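Local structure of mannose-6-phosphate isomerase (Helicobacter pylori, 2QH5) at residues V163-E168 and G182-N187; S188-F193 and V260-K265; V143-P148 and F152-S157; K127-L132 and V139-S144. The protein probably catalyses formation of GDP-mannose from mannose 1-phosphate and GTP, a reaction expected of the nucleotidyltransferase part held by this N-terminal fragment. One frame throughout, in Å; residues are numbered along the deposited sequence. Where two conformers were deposited one is given.

Overall arrangement
All four contacts gather around strand 184-194 of the mixed sheet in this N-terminal, GT-A-type nucleotidyltransferase part. Contacts 1 and 3 form one pair, their centres about 6 Å apart, where strands 153-156 and 165-168 extend the sheet; the Arg165-Glu156 salt bridge joins them. Contacts 2 and 4, also about 6 Å apart between centres, lie closer to the centre of the molecule (about 10 and 13 Å from it, against about 18 Å for contacts 1 and 3), where strand 138-144 lies between 184-194 and 257-261; contact 4 adds helix 119-134. Val143 and Ser144 belong to both contacts 3 and 4, whose centres are about 15 Å apart. No ligand or active-site residue is identified among them.

Contact 1 (V163-E168 and G182-N187); sequences VKRFIE and GGFYFN
Ile167 and Phe184 meet on one side of the sheet, Phe166 and Asn187 on the other. In Ile167, CG1 is wedged between the backbone N and the carbonyl carbon (chi1 45°), and a second bend carries CD1 to 3.7 Å from Phe184 CE2. The methyl arrives at the ring's edge, close to its plane, the two side chains running crosswise. Phe184 also stacks on Phe178 of helix 172-181.

Next along the same edge is Arg165, with NH1 4.1 Å from Phe184 CZ. The guanidinium is tilted 49° to the ring and reaches its rim, which does not fit a cation-pi stack over the face. Instead, a salt bridge to Glu156 OE2 anchors NH1, and the bends in the middle of the arginine chain bring it there.

Glu156 belongs to the strand that separates the two segments: 153-156 pairs antiparallel with 165-168 on one flank and with 184-194 on the other. Segments 165-168 and 184-187 are therefore next-but-one neighbours in the sheet, their axes 9.0 Å apart at closest approach, and no hydrogen bond passes directly between them.

On the opposite side, Phe166 holds CG anti to its backbone N (chi1 -159°), with the ring reaching toward Asn187. The amide meets the ring rim rather than its face: Asn187 ND2 lies 3.2 Å from Phe166 CZ, near the ring plane, although the two planes are almost perpendicular. Asn187 OD1 accepts a hydrogen bond from Gly189 N, which restrains the rotation of the amide, while Asp247 and Met251 of helix 246-251 pack on Phe166.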
loop_
_atom_site.group_PDB
_atom_site.type_symbol
_atom_site.label_atom_id
_atom_site.label_comp_id
_atom_site.label_asym_id
_atom_site.label_seq_id
_atom_site.Cartn_x
_atom_site.Cartn_y
_atom_site.Cartn_z
ATOM N N VAL A 163 9.296 -1.473 16.519
ATOM C CA VAL A 163 7.997 -0.928 16.906
ATOM C C VAL A 163 7.462 -1.678 18.126
ATOM O O VAL A 163 7.372 -2.907 18.124
ATOM C CB VAL A 163 6.968 -0.828 15.710
ATOM C CG1 VAL A 163 7.684 -0.703 14.373
ATOM C CG2 VAL A 163 5.970 -1.978 15.690
ATOM N N LYS A 164 7.160 -0.927 19.181
ATOM C CA LYS A 164 6.662 -1.509 20.423
ATOM C C LYS A 164 5.204 -1.925 20.277
ATOM O O LYS A 164 4.787 -2.945 20.826
ATOM C CB LYS A 164 6.858 -0.550 21.607
ATOM C CG LYS A 164 8.323 -0.373 22.010
ATOM C CD LYS A 164 8.529 -0.587 23.505
ATOM C CE LYS A 164 8.471 0.714 24.296
ATOM N NZ LYS A 164 9.813 1.353 24.421
ATOM N N ARG A 165 4.438 -1.128 19.537
ATOM C CA ARG A 165 3.093 -1.515 19.117
ATOM C C ARG A 165 2.517 -0.595 18.037
ATOM O O ARG A 165 3.033 0.496 17.774
ATOM C CB ARG A 165 2.117 -1.632 20.306
ATOM C CG ARG A 165 1.339 -0.371 20.602
ATOM C CD ARG A 165 1.815 0.311 21.849
ATOM N NE ARG A 165 0.800 0.272 22.897
ATOM C CZ ARG A 165 0.639 1.214 23.825
ATOM N NH1 ARG A 165 1.419 2.290 23.847
ATOM N NH2 ARG A 165 -0.318 1.083 24.732
ATOM N N PHE A 166 1.446 -1.079 17.415
ATOM C CA PHE A 166 0.700 -0.345 16.413
ATOM C C PHE A 166 -0.688 -0.097 16.983
ATOM O O PHE A 166 -1.384 -1.039 17.367
ATOM C CB PHE A 166 0.589 -1.196 15.148
ATOM C CG PHE A 166 0.292 -0.413 13.910
ATOM C CD1 PHE A 166 1.258 -0.271 12.924
ATOM C CD2 PHE A 166 -0.959 0.172 13.719
ATOM C CE1 PHE A 166 0.989 0.449 11.772
ATOM C CE2 PHE A 166 -1.238 0.894 12.574
ATOM C CZ PHE A 166 -0.262 1.033 11.598
ATOM N N ILE A 167 -1.081 1.168 17.060
ATOM C CA ILE A 167 -2.443 1.509 17.461
ATOM C C ILE A 167 -3.110 2.372 16.388
ATOM O O ILE A 167 -2.806 3.558 16.247
ATOM C CB ILE A 167 -2.535 2.159 18.892
ATOM C CG1 ILE A 167 -1.465 3.240 19.115
ATOM C CG2 ILE A 167 -2.476 1.088 19.981
ATOM C CD1 ILE A 167 -0.256 2.805 19.919
ATOM N N GLU A 168 -3.995 1.762 15.604
ATOM C CA GLU A 168 -4.654 2.494 14.523
ATOM C C GLU A 168 -5.909 3.189 15.024
ATOM O O GLU A 168 -6.760 2.560 15.659
ATOM C CB GLU A 168 -4.992 1.594 13.332
ATOM C CG GLU A 168 -5.105 2.379 12.034
ATOM C CD GLU A 168 -6.259 1.930 11.166
ATOM O OE1 GLU A 168 -6.286 2.314 9.976
ATOM O OE2 GLU A 168 -7.140 1.200 11.669
ATOM N N GLY A 182 6.362 11.100 23.194
ATOM C CA GLY A 182 7.493 11.049 22.268
ATOM C C GLY A 182 7.795 9.629 21.816
ATOM O O GLY A 182 7.440 8.662 22.493
ATOM N N GLY A 183 8.457 9.499 20.672
ATOM C CA GLY A 183 8.725 8.183 20.093
ATOM C C GLY A 183 7.498 7.605 19.405
ATOM O O GLY A 183 7.355 6.380 19.284
ATOM N N PHE A 184 6.612 8.496 18.960
ATOM C CA PHE A 184 5.413 8.118 18.215
ATOM C C PHE A 184 5.398 8.736 16.822
ATOM O O PHE A 184 5.682 9.926 16.652
ATOM C CB PHE A 184 4.150 8.502 18.983
ATOM C CG PHE A 184 3.659 7.427 19.899
ATOM C CD1 PHE A 184 4.009 7.427 21.241
ATOM C CD2 PHE A 184 2.861 6.397 19.413
ATOM C CE1 PHE A 184 3.562 6.425 22.090
ATOM C CE2 PHE A 184 2.403 5.392 20.254
ATOM C CZ PHE A 184 2.753 5.405 21.596
ATOM N N TYR A 185 5.070 7.911 15.831
ATOM C CA TYR A 185 5.036 8.332 14.435
ATOM C C TYR A 185 3.665 8.045 13.810
ATOM O O TYR A 185 2.967 7.107 14.210
ATOM C CB TYR A 185 6.112 7.602 13.624
ATOM C CG TYR A 185 7.552 7.820 14.052
ATOM C CD1 TYR A 185 8.411 8.615 13.294
ATOM C CD2 TYR A 185 8.069 7.197 15.186
ATOM C CE1 TYR A 185 9.738 8.801 13.668
ATOM C CE2 TYR A 185 9.391 7.385 15.572
ATOM C CZ TYR A 185 10.219 8.183 14.810
ATOM O OH TYR A 185 11.527 8.359 15.198
ATOM N N PHE A 186 3.282 8.862 12.832
ATOM C CA PHE A 186 2.127 8.560 11.991
ATOM C C PHE A 186 2.506 7.445 11.038
ATOM O O PHE A 186 3.571 7.481 10.418
ATOM C CB PHE A 186 1.707 9.775 11.154
ATOM C CG PHE A 186 0.913 10.808 11.909
ATOM C CD1 PHE A 186 -0.116 10.432 12.770
ATOM C CD2 PHE A 186 1.173 12.166 11.726
ATOM C CE1 PHE A 186 -0.859 11.390 13.454
ATOM C CE2 PHE A 186 0.439 13.128 12.405
ATOM C CZ PHE A 186 -0.583 12.740 13.270
ATOM N N ASN A 187 1.639 6.449 10.921
ATOM C CA ASN A 187 1.801 5.455 9.875
ATOM C C ASN A 187 1.522 6.075 8.506
ATOM O O ASN A 187 0.471 6.682 8.288
ATOM C CB ASN A 187 0.895 4.251 10.119
ATOM C CG ASN A 187 0.974 3.237 9.002
ATOM O OD1 ASN A 187 2.017 3.084 8.354
ATOM N ND2 ASN A 187 -0.133 2.549 8.753
#

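Contact 2 (S188-F193 and V260-K265); sequences SGMFVF and VELNAK
An ST turn at Ser188, where strand 184-194 turns a corner, supplies one wall of this buried contact, and Leu262 supplies the other. Within the turn, Ser188 OG accepts a hydrogen bond from Met190 N at 3.0 Å, with an N-H...O angle of 152°. The hydroxyl can reach that N-H because it sits between the backbone N and the carbonyl carbon (chi1 74°).

Leu262 touches the turn through a single methyl. Its CD1 lies 3.8 Å from Met190 SD and 4.0 Å from Ser188 CB, so it rests against both residues that the hydrogen bond ties together. The Met190 chain runs straight as far as its sulfur and then bends, crossing Leu262 at about a right angle with SD as the point of touch. No hydrogen bond spans the two segments, whose nearest CA atoms, those of Ser188 and Leu262, are 8.0 Å apart.

Strand 138-144 explains that gap, since it pairs antiparallel with 184-194 and parallel with 257-261, and its Phe141 touches both Ser188 and Leu262. Met190 is further enclosed by Tyr122 and His114. Side-chain contact reaching past a shared middle strand in this way belongs to the mixed central sheet of the GT-A nucleotidyltransferase fold.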
loop_
_atom_site.group_PDB
_atom_site.type_symbol
_atom_site.label_atom_id
_atom_site.label_comp_id
_atom_site.label_asym_id
_atom_site.label_seq_id
_atom_site.Cartn_x
_atom_site.Cartn_y
_atom_site.Cartn_z
ATOM N N SER A 188 2.470 5.921 7.589
ATOM C CA SER A 188 2.364 6.530 6.273
ATOM C C SER A 188 1.314 5.828 5.428
ATOM O O SER A 188 0.757 6.418 4.506
ATOM C CB SER A 188 3.705 6.484 5.550
ATOM O OG SER A 188 3.989 5.171 5.111
ATOM N N GLY A 189 1.044 4.569 5.746
ATOM C CA GLY A 189 0.140 3.759 4.944
ATOM C C GLY A 189 0.873 3.029 3.837
ATOM O O GLY A 189 0.293 2.169 3.190
ATOM N N MET A 190 2.142 3.381 3.616
ATOM C CA MET A 190 3.033 2.650 2.699
ATOM C C MET A 190 3.596 1.408 3.385
ATOM O O MET A 190 3.652 1.362 4.613
ATOM C CB MET A 190 4.207 3.521 2.266
ATOM C CG MET A 190 3.852 4.887 1.717
ATOM S SD MET A 190 5.339 5.747 1.182
ATOM C CE MET A 190 6.289 4.384 0.488
ATOM N N PHE A 191 4.035 0.420 2.600
ATOM C CA PHE A 191 4.502 -0.859 3.140
ATOM C C PHE A 191 5.448 -1.543 2.184
ATOM O O PHE A 191 5.277 -1.436 0.979
ATOM C CB PHE A 191 3.343 -1.830 3.390
ATOM C CG PHE A 191 2.381 -1.378 4.438
ATOM C CD1 PHE A 191 1.111 -0.945 4.081
ATOM C CD2 PHE A 191 2.741 -1.371 5.779
ATOM C CE1 PHE A 191 0.222 -0.504 5.040
ATOM C CE2 PHE A 191 1.855 -0.931 6.749
ATOM C CZ PHE A 191 0.592 -0.500 6.380
ATOM N N VAL A 192 6.439 -2.253 2.724
ATOM C CA VAL A 192 7.294 -3.141 1.932
ATOM C C VAL A 192 7.392 -4.480 2.647
ATOM O O VAL A 192 7.470 -4.528 3.872
ATOM C CB VAL A 192 8.722 -2.563 1.683
ATOM C CG1 VAL A 192 9.530 -3.491 0.778
ATOM C CG2 VAL A 192 8.656 -1.166 1.059
ATOM N N PHE A 193 7.341 -5.561 1.877
ATOM C CA PHE A 193 7.456 -6.931 2.375
ATOM C C PHE A 193 7.544 -7.872 1.191
ATOM O O PHE A 193 7.134 -7.518 0.085
ATOM C CB PHE A 193 6.275 -7.361 3.275
ATOM C CG PHE A 193 4.960 -6.657 2.983
ATOM C CD1 PHE A 193 4.306 -6.810 1.759
ATOM C CD2 PHE A 193 4.365 -5.859 3.960
ATOM C CE1 PHE A 193 3.106 -6.163 1.510
ATOM C CE2 PHE A 193 3.153 -5.211 3.726
ATOM C CZ PHE A 193 2.527 -5.350 2.500
ATOM N N VAL A 260 10.802 2.524 9.104
ATOM C CA VAL A 260 11.793 3.406 8.481
ATOM C C VAL A 260 11.194 4.814 8.469
ATOM O O VAL A 260 10.042 4.984 8.091
ATOM C CB VAL A 260 12.145 2.958 7.036
ATOM C CG1 VAL A 260 13.229 3.844 6.437
ATOM C CG2 VAL A 260 12.600 1.512 7.012
ATOM N N GLU A 261 11.956 5.817 8.896
ATOM C CA GLU A 261 11.442 7.193 8.961
ATOM C C GLU A 261 11.296 7.838 7.585
ATOM O O GLU A 261 12.200 7.756 6.749
ATOM C CB GLU A 261 12.343 8.073 9.831
ATOM C CG GLU A 261 12.480 7.624 11.274
ATOM C CD GLU A 261 13.669 8.263 11.965
ATOM O OE1 GLU A 261 13.912 9.469 11.747
ATOM O OE2 GLU A 261 14.363 7.556 12.728
ATOM N N LEU A 262 10.152 8.474 7.355
ATOM C CA LEU A 262 9.935 9.251 6.138
ATOM C C LEU A 262 10.074 10.743 6.412
ATOM O O LEU A 262 9.164 11.383 6.951
ATOM C CB LEU A 262 8.572 8.945 5.504
ATOM C CG LEU A 262 8.544 7.939 4.348
ATOM C CD1 LEU A 262 7.115 7.659 3.919
ATOM C CD2 LEU A 262 9.359 8.436 3.161
ATOM N N ASN A 263 11.233 11.282 6.048
ATOM C CA ASN A 263 11.499 12.707 6.164
ATOM C C ASN A 263 11.623 13.277 4.759
ATOM O O ASN A 263 12.727 13.562 4.287
ATOM C CB ASN A 263 12.786 12.948 6.962
ATOM C CG ASN A 263 13.006 11.906 8.049
ATOM O OD1 ASN A 263 12.093 11.579 8.807
ATOM N ND2 ASN A 263 14.225 11.380 8.125
ATOM N N ALA A 264 10.483 13.423 4.088
ATOM C CA ALA A 264 10.475 13.782 2.673
ATOM C C ALA A 264 9.364 14.766 2.289
ATOM O O ALA A 264 9.029 14.893 1.109
ATOM C CB ALA A 264 10.397 12.518 1.816
ATOM N N LYS A 265 8.827 15.470 3.288
ATOM C CA LYS A 265 7.655 16.352 3.135
ATOM C C LYS A 265 6.414 15.588 2.671
ATOM O O LYS A 265 5.790 15.924 1.659
ATOM C CB LYS A 265 7.946 17.558 2.229
ATOM C CG LYS A 265 8.485 18.769 2.968
ATOM C CD LYS A 265 8.434 20.007 2.090
ATOM C CE LYS A 265 8.745 21.261 2.889
ATOM N NZ LYS A 265 8.591 22.484 2.054
#

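Contact 3 (V143-P148 and F152-S157); sequences VSIDKP and FGYIES
Ile145 has CG1 anti to its carbonyl carbon (chi1 -52°) and continues fully extended to CD1, which sends that methyl out toward Tyr154. Tyr154 has the same kind of first torsion (chi1 -81°), and this swings its ring back across the gap. The result is one close apolar touch: Ile145 CD1 stands 3.6 Å from Tyr154 CE2 and 3.9 Å from Tyr154 CD2, approaching the CD2-CE2 bond obliquely, with the two side chains roughly perpendicular.

The far end of the ring reaches Pro148. Tyr154 OH lies 3.7 Å from Pro148 CA and 3.8 Å from Pro148 CB, both van der Waals contacts of the hydroxyl oxygen with carbon, while the hydroxyl makes a weak hydrogen bond to Asn149 O.

Ile145 to Pro148 form part of the loop that leads from strand 138-144 to strand 153-156. These two strands flank 184-194 and both run antiparallel to it, so the loop has to pass around that intervening strand; the CA atoms of Ile145 and Tyr154 remain 9.3 Å apart. Phe186 of the intervening strand fills part of the interval, touching Ile145 and meeting the Tyr154 ring edge-to-face.

Within the loop, Asp146 OD1 uses its anti lone pair to accept from Lys147 N at 2.8 Å, and Ala175 of helix 172-181 packs on Tyr154.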
loop_
_atom_site.group_PDB
_atom_site.type_symbol
_atom_site.label_atom_id
_atom_site.label_comp_id
_atom_site.label_asym_id
_atom_site.label_seq_id
_atom_site.Cartn_x
_atom_site.Cartn_y
_atom_site.Cartn_z
ATOM N N VAL A 143 6.122 8.774 10.073
ATOM C CA VAL A 143 6.137 10.209 9.810
ATOM C C VAL A 143 5.949 10.933 11.138
ATOM O O VAL A 143 5.019 10.632 11.893
ATOM C CB VAL A 143 5.050 10.627 8.782
ATOM C CG1 VAL A 143 4.835 12.138 8.781
ATOM C CG2 VAL A 143 5.428 10.152 7.386
ATOM N N SER A 144 6.853 11.870 11.418
ATOM C CA SER A 144 6.885 12.593 12.689
ATOM C C SER A 144 5.666 13.480 12.890
ATOM O O SER A 144 5.377 14.364 12.083
ATOM C CB SER A 144 8.173 13.412 12.804
ATOM O OG SER A 144 8.559 13.923 11.541
ATOM N N ILE A 145 4.961 13.217 13.984
ATOM C CA ILE A 145 3.711 13.887 14.319
ATOM C C ILE A 145 3.899 15.364 14.666
ATOM O O ILE A 145 4.769 15.717 15.466
ATOM C CB ILE A 145 3.041 13.191 15.529
ATOM C CG1 ILE A 145 2.923 11.683 15.291
ATOM C CG2 ILE A 145 1.686 13.817 15.836
ATOM C CD1 ILE A 145 2.440 10.901 16.497
ATOM N N ASP A 146 3.084 16.223 14.056
ATOM C CA ASP A 146 2.929 17.597 14.535
ATOM C C ASP A 146 1.510 17.840 15.072
ATOM O O ASP A 146 1.337 18.166 16.250
ATOM C CB ASP A 146 3.339 18.640 13.475
ATOM C CG ASP A 146 3.035 18.199 12.050
ATOM O OD1 ASP A 146 1.863 17.885 11.749
ATOM O OD2 ASP A 146 3.976 18.188 11.225
ATOM N N LYS A 147 0.507 17.659 14.215
ATOM C CA LYS A 147 -0.892 17.817 14.613
ATOM C C LYS A 147 -1.567 16.460 14.830
ATOM O O LYS A 147 -1.824 15.731 13.872
ATOM C CB LYS A 147 -1.671 18.644 13.581
ATOM C CG LYS A 147 -1.378 20.147 13.601
ATOM C CD LYS A 147 -0.243 20.543 12.653
ATOM C CE LYS A 147 -0.615 20.312 11.188
ATOM N NZ LYS A 147 -1.862 21.025 10.785
ATOM N N PRO A 148 -1.854 16.123 16.098
ATOM C CA PRO A 148 -2.425 14.823 16.471
ATOM C C PRO A 148 -3.905 14.612 16.098
ATOM O O PRO A 148 -4.796 14.880 16.911
ATOM C CB PRO A 148 -2.237 14.781 17.994
ATOM C CG PRO A 148 -2.140 16.201 18.419
ATOM C CD PRO A 148 -1.614 16.992 17.265
ATOM N N PHE A 152 -5.502 8.700 11.738
ATOM C CA PHE A 152 -4.259 8.023 11.367
ATOM C C PHE A 152 -3.903 6.827 12.246
ATOM O O PHE A 152 -4.473 6.634 13.326
ATOM C CB PHE A 152 -3.094 9.013 11.364
ATOM C CG PHE A 152 -2.957 9.785 10.088
ATOM C CD1 PHE A 152 -2.650 9.136 8.899
ATOM C CD2 PHE A 152 -3.118 11.162 10.075
ATOM C CE1 PHE A 152 -2.520 9.848 7.715
ATOM C CE2 PHE A 152 -2.987 11.885 8.897
ATOM C CZ PHE A 152 -2.687 11.227 7.715
ATOM N N GLY A 153 -2.959 6.026 11.754
ATOM C CA GLY A 153 -2.362 4.938 12.524
ATOM C C GLY A 153 -1.137 5.424 13.279
ATOM O O GLY A 153 -0.351 6.231 12.771
ATOM N N TYR A 154 -0.984 4.939 14.503
ATOM C CA TYR A 154 0.119 5.360 15.353
ATOM C C TYR A 154 1.101 4.222 15.547
ATOM O O TYR A 154 0.730 3.140 16.015
ATOM C CB TYR A 154 -0.396 5.851 16.707
ATOM C CG TYR A 154 -0.918 7.272 16.700
ATOM C CD1 TYR A 154 -2.028 7.632 15.931
ATOM C CD2 TYR A 154 -0.307 8.258 17.471
ATOM C CE1 TYR A 154 -2.506 8.932 15.924
ATOM C CE2 TYR A 154 -0.780 9.558 17.472
ATOM C CZ TYR A 154 -1.876 9.889 16.696
ATOM O OH TYR A 154 -2.341 11.180 16.700
ATOM N N ILE A 155 2.350 4.470 15.166
ATOM C CA ILE A 155 3.436 3.523 15.406
ATOM C C ILE A 155 4.250 3.972 16.615
ATOM O O ILE A 155 4.803 5.075 16.620
ATOM C CB ILE A 155 4.394 3.417 14.195
ATOM C CG1 ILE A 155 3.627 3.151 12.901
ATOM C CG2 ILE A 155 5.419 2.327 14.438
ATOM C CD1 ILE A 155 4.444 3.408 11.646
ATOM N N GLU A 156 4.317 3.128 17.642
ATOM C CA GLU A 156 5.220 3.392 18.760
ATOM C C GLU A 156 6.592 2.839 18.439
ATOM O O GLU A 156 6.762 1.631 18.304
ATOM C CB GLU A 156 4.727 2.781 20.073
ATOM C CG GLU A 156 5.623 3.155 21.258
ATOM C CD GLU A 156 5.067 2.733 22.607
ATOM O OE1 GLU A 156 5.834 2.729 23.591
ATOM O OE2 GLU A 156 3.866 2.416 22.696
ATOM N N SER A 157 7.563 3.730 18.303
ATOM C CA SER A 157 8.937 3.307 18.097
ATOM C C SER A 157 9.884 4.241 18.842
ATOM O O SER A 157 10.070 5.397 18.452
ATOM C CB SER A 157 9.282 3.238 16.609
ATOM O OG SER A 157 10.101 4.320 16.236
#

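Contact 4 (K127-L132 and V139-S144); sequences KKAIDL and VTFGVS
Ala129 and Val139 mark the place where helix 127-132 comes closest to strand 139-144: their CA atoms are 6.0 Å apart, and the two axes run roughly antiparallel, at 149°, with a closest approach of 8.8 Å. Val139 does most of the touching, using both branches. With CG1 anti to the backbone N (chi1 -169°), the two methyls are directed at different parts of the helix. CG1 packs on Ala129 CB at 3.7 Å, while Val139 CG2 touches both Ala129 O, at 3.4 Å, and Leu132 CB, at 3.7 Å. Leu132 crosses the valine at about a right angle, and its CD1 comes within 4.0 Å of Val139 CG1.

Phe141 makes the other contact with Ala129. Its CG lies anti to the carbonyl carbon (chi1 -69°), which leans the ring toward the helix so that the para carbon leads. Phe141 CZ stands 3.4 Å from Ala129 CB, and CE1 and CE2 are equally distant from that methyl, which is thus centred on the end of the ring in an oblique approach.

Helix 119-134 connects strand 106-111 to strand 138-144, two parallel strands with 184-194 inserted between them, and so forms a beta-alpha-beta crossover. Val192 of the inserted strand also touches Ala129 and Phe141, and Val260 of the next strand reaches Val139 and Leu132.

Across the two segments there is neither a hydrogen bond nor a charge pair; the strand's backbone bonds go to its sheet neighbours, so the helix is held here by close apolar fit, and the small side chain of Ala129 is consistent with its short CA separation from Val139.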
loop_
_atom_site.group_PDB
_atom_site.type_symbol
_atom_site.label_atom_id
_atom_site.label_comp_id
_atom_site.label_asym_id
_atom_site.label_seq_id
_atom_site.Cartn_x
_atom_site.Cartn_y
_atom_site.Cartn_z
ATOM N N LYS A 127 15.163 1.939 -0.314
ATOM C CA LYS A 127 16.272 0.970 -0.353
ATOM C C LYS A 127 16.571 0.342 1.009
ATOM O O LYS A 127 16.981 -0.822 1.082
ATOM C CB LYS A 127 17.534 1.565 -0.989
ATOM C CG LYS A 127 17.518 1.471 -2.524
ATOM C CD LYS A 127 18.874 1.070 -3.125
ATOM C CE LYS A 127 19.621 2.264 -3.726
ATOM N NZ LYS A 127 20.197 3.195 -2.706
ATOM N N LYS A 128 16.344 1.118 2.071
ATOM C CA LYS A 128 16.395 0.619 3.445
ATOM C C LYS A 128 15.296 -0.419 3.676
ATOM O O LYS A 128 15.580 -1.557 4.065
ATOM C CB LYS A 128 16.241 1.765 4.455
ATOM C CG LYS A 128 17.480 2.628 4.671
ATOM C CD LYS A 128 17.211 3.666 5.762
ATOM C CE LYS A 128 18.467 4.428 6.166
ATOM N NZ LYS A 128 18.751 5.577 5.257
ATOM N N ALA A 129 14.046 -0.025 3.416
ATOM C CA ALA A 129 12.878 -0.900 3.582
ATOM C C ALA A 129 13.012 -2.216 2.830
ATOM O O ALA A 129 12.616 -3.264 3.341
ATOM C CB ALA A 129 11.637 -0.191 3.154
ATOM N N ILE A 130 13.568 -2.151 1.619
ATOM C CA ILE A 130 13.840 -3.339 0.815
ATOM C C ILE A 130 14.781 -4.302 1.532
ATOM O O ILE A 130 14.564 -5.520 1.524
ATOM C CB ILE A 130 14.447 -2.963 -0.558
ATOM C CG1 ILE A 130 13.445 -2.164 -1.399
ATOM C CG2 ILE A 130 14.912 -4.210 -1.313
ATOM C CD1 ILE A 130 12.258 -2.970 -1.890
ATOM N N ASP A 131 15.823 -3.754 2.157
ATOM C CA ASP A 131 16.822 -4.585 2.823
ATOM C C ASP A 131 16.214 -5.329 4.012
ATOM O O ASP A 131 16.424 -6.538 4.156
ATOM C CB ASP A 131 18.048 -3.767 3.232
ATOM C CG ASP A 131 19.286 -4.634 3.429
ATOM O OD1 ASP A 131 19.760 -5.233 2.432
ATOM O OD2 ASP A 131 19.781 -4.719 4.578
ATOM N N LEU A 132 15.430 -4.615 4.825
ATOM C CA LEU A 132 14.667 -5.223 5.932
ATOM C C LEU A 132 13.686 -6.296 5.466
ATOM O O LEU A 132 13.507 -7.312 6.139
ATOM C CB LEU A 132 13.899 -4.162 6.720
ATOM C CG LEU A 132 14.701 -3.131 7.507
ATOM C CD1 LEU A 132 13.820 -1.973 7.956
ATOM C CD2 LEU A 132 15.388 -3.792 8.688
ATOM N N VAL A 139 7.622 -4.169 6.561
ATOM C CA VAL A 139 8.211 -2.870 6.796
ATOM C C VAL A 139 7.161 -1.810 6.626
ATOM O O VAL A 139 6.446 -1.776 5.625
ATOM C CB VAL A 139 9.422 -2.596 5.860
ATOM C CG1 VAL A 139 10.176 -1.372 6.314
ATOM C CG2 VAL A 139 10.350 -3.800 5.817
ATOM N N THR A 140 7.070 -0.953 7.633
ATOM C CA THR A 140 6.174 0.185 7.624
ATOM C C THR A 140 6.999 1.482 7.652
ATOM O O THR A 140 8.215 1.434 7.823
ATOM C CB THR A 140 5.196 0.108 8.806
ATOM O OG1 THR A 140 4.156 1.072 8.622
ATOM C CG2 THR A 140 5.909 0.356 10.131
ATOM N N PHE A 141 6.352 2.630 7.459
ATOM C CA PHE A 141 7.065 3.901 7.377
ATOM C C PHE A 141 6.510 4.936 8.351
ATOM O O PHE A 141 5.305 5.189 8.381
ATOM C CB PHE A 141 7.024 4.471 5.955
ATOM C CG PHE A 141 7.831 3.695 4.945
ATOM C CD1 PHE A 141 7.344 2.510 4.388
ATOM C CD2 PHE A 141 9.059 4.175 4.507
ATOM C CE1 PHE A 141 8.083 1.801 3.441
ATOM C CE2 PHE A 141 9.805 3.470 3.555
ATOM C CZ PHE A 141 9.316 2.286 3.021
ATOM N N GLY A 142 7.399 5.548 9.132
ATOM C CA GLY A 142 6.994 6.525 10.131
ATOM C C GLY A 142 7.096 7.967 9.670
ATOM O O GLY A 142 8.032 8.338 8.961
ATOM N N VAL A 143 6.122 8.774 10.073
ATOM C CA VAL A 143 6.137 10.209 9.810
ATOM C C VAL A 143 5.949 10.933 11.138
ATOM O O VAL A 143 5.019 10.632 11.893
ATOM C CB VAL A 143 5.050 10.627 8.782
ATOM C CG1 VAL A 143 4.835 12.138 8.781
ATOM C CG2 VAL A 143 5.428 10.152 7.386
ATOM N N SER A 144 6.853 11.870 11.418
ATOM C CA SER A 144 6.885 12.593 12.689
ATOM C C SER A 144 5.666 13.480 12.890
ATOM O O SER A 144 5.377 14.364 12.083
ATOM C CB SER A 144 8.173 13.412 12.804
ATOM O OG SER A 144 8.559 13.923 11.541
#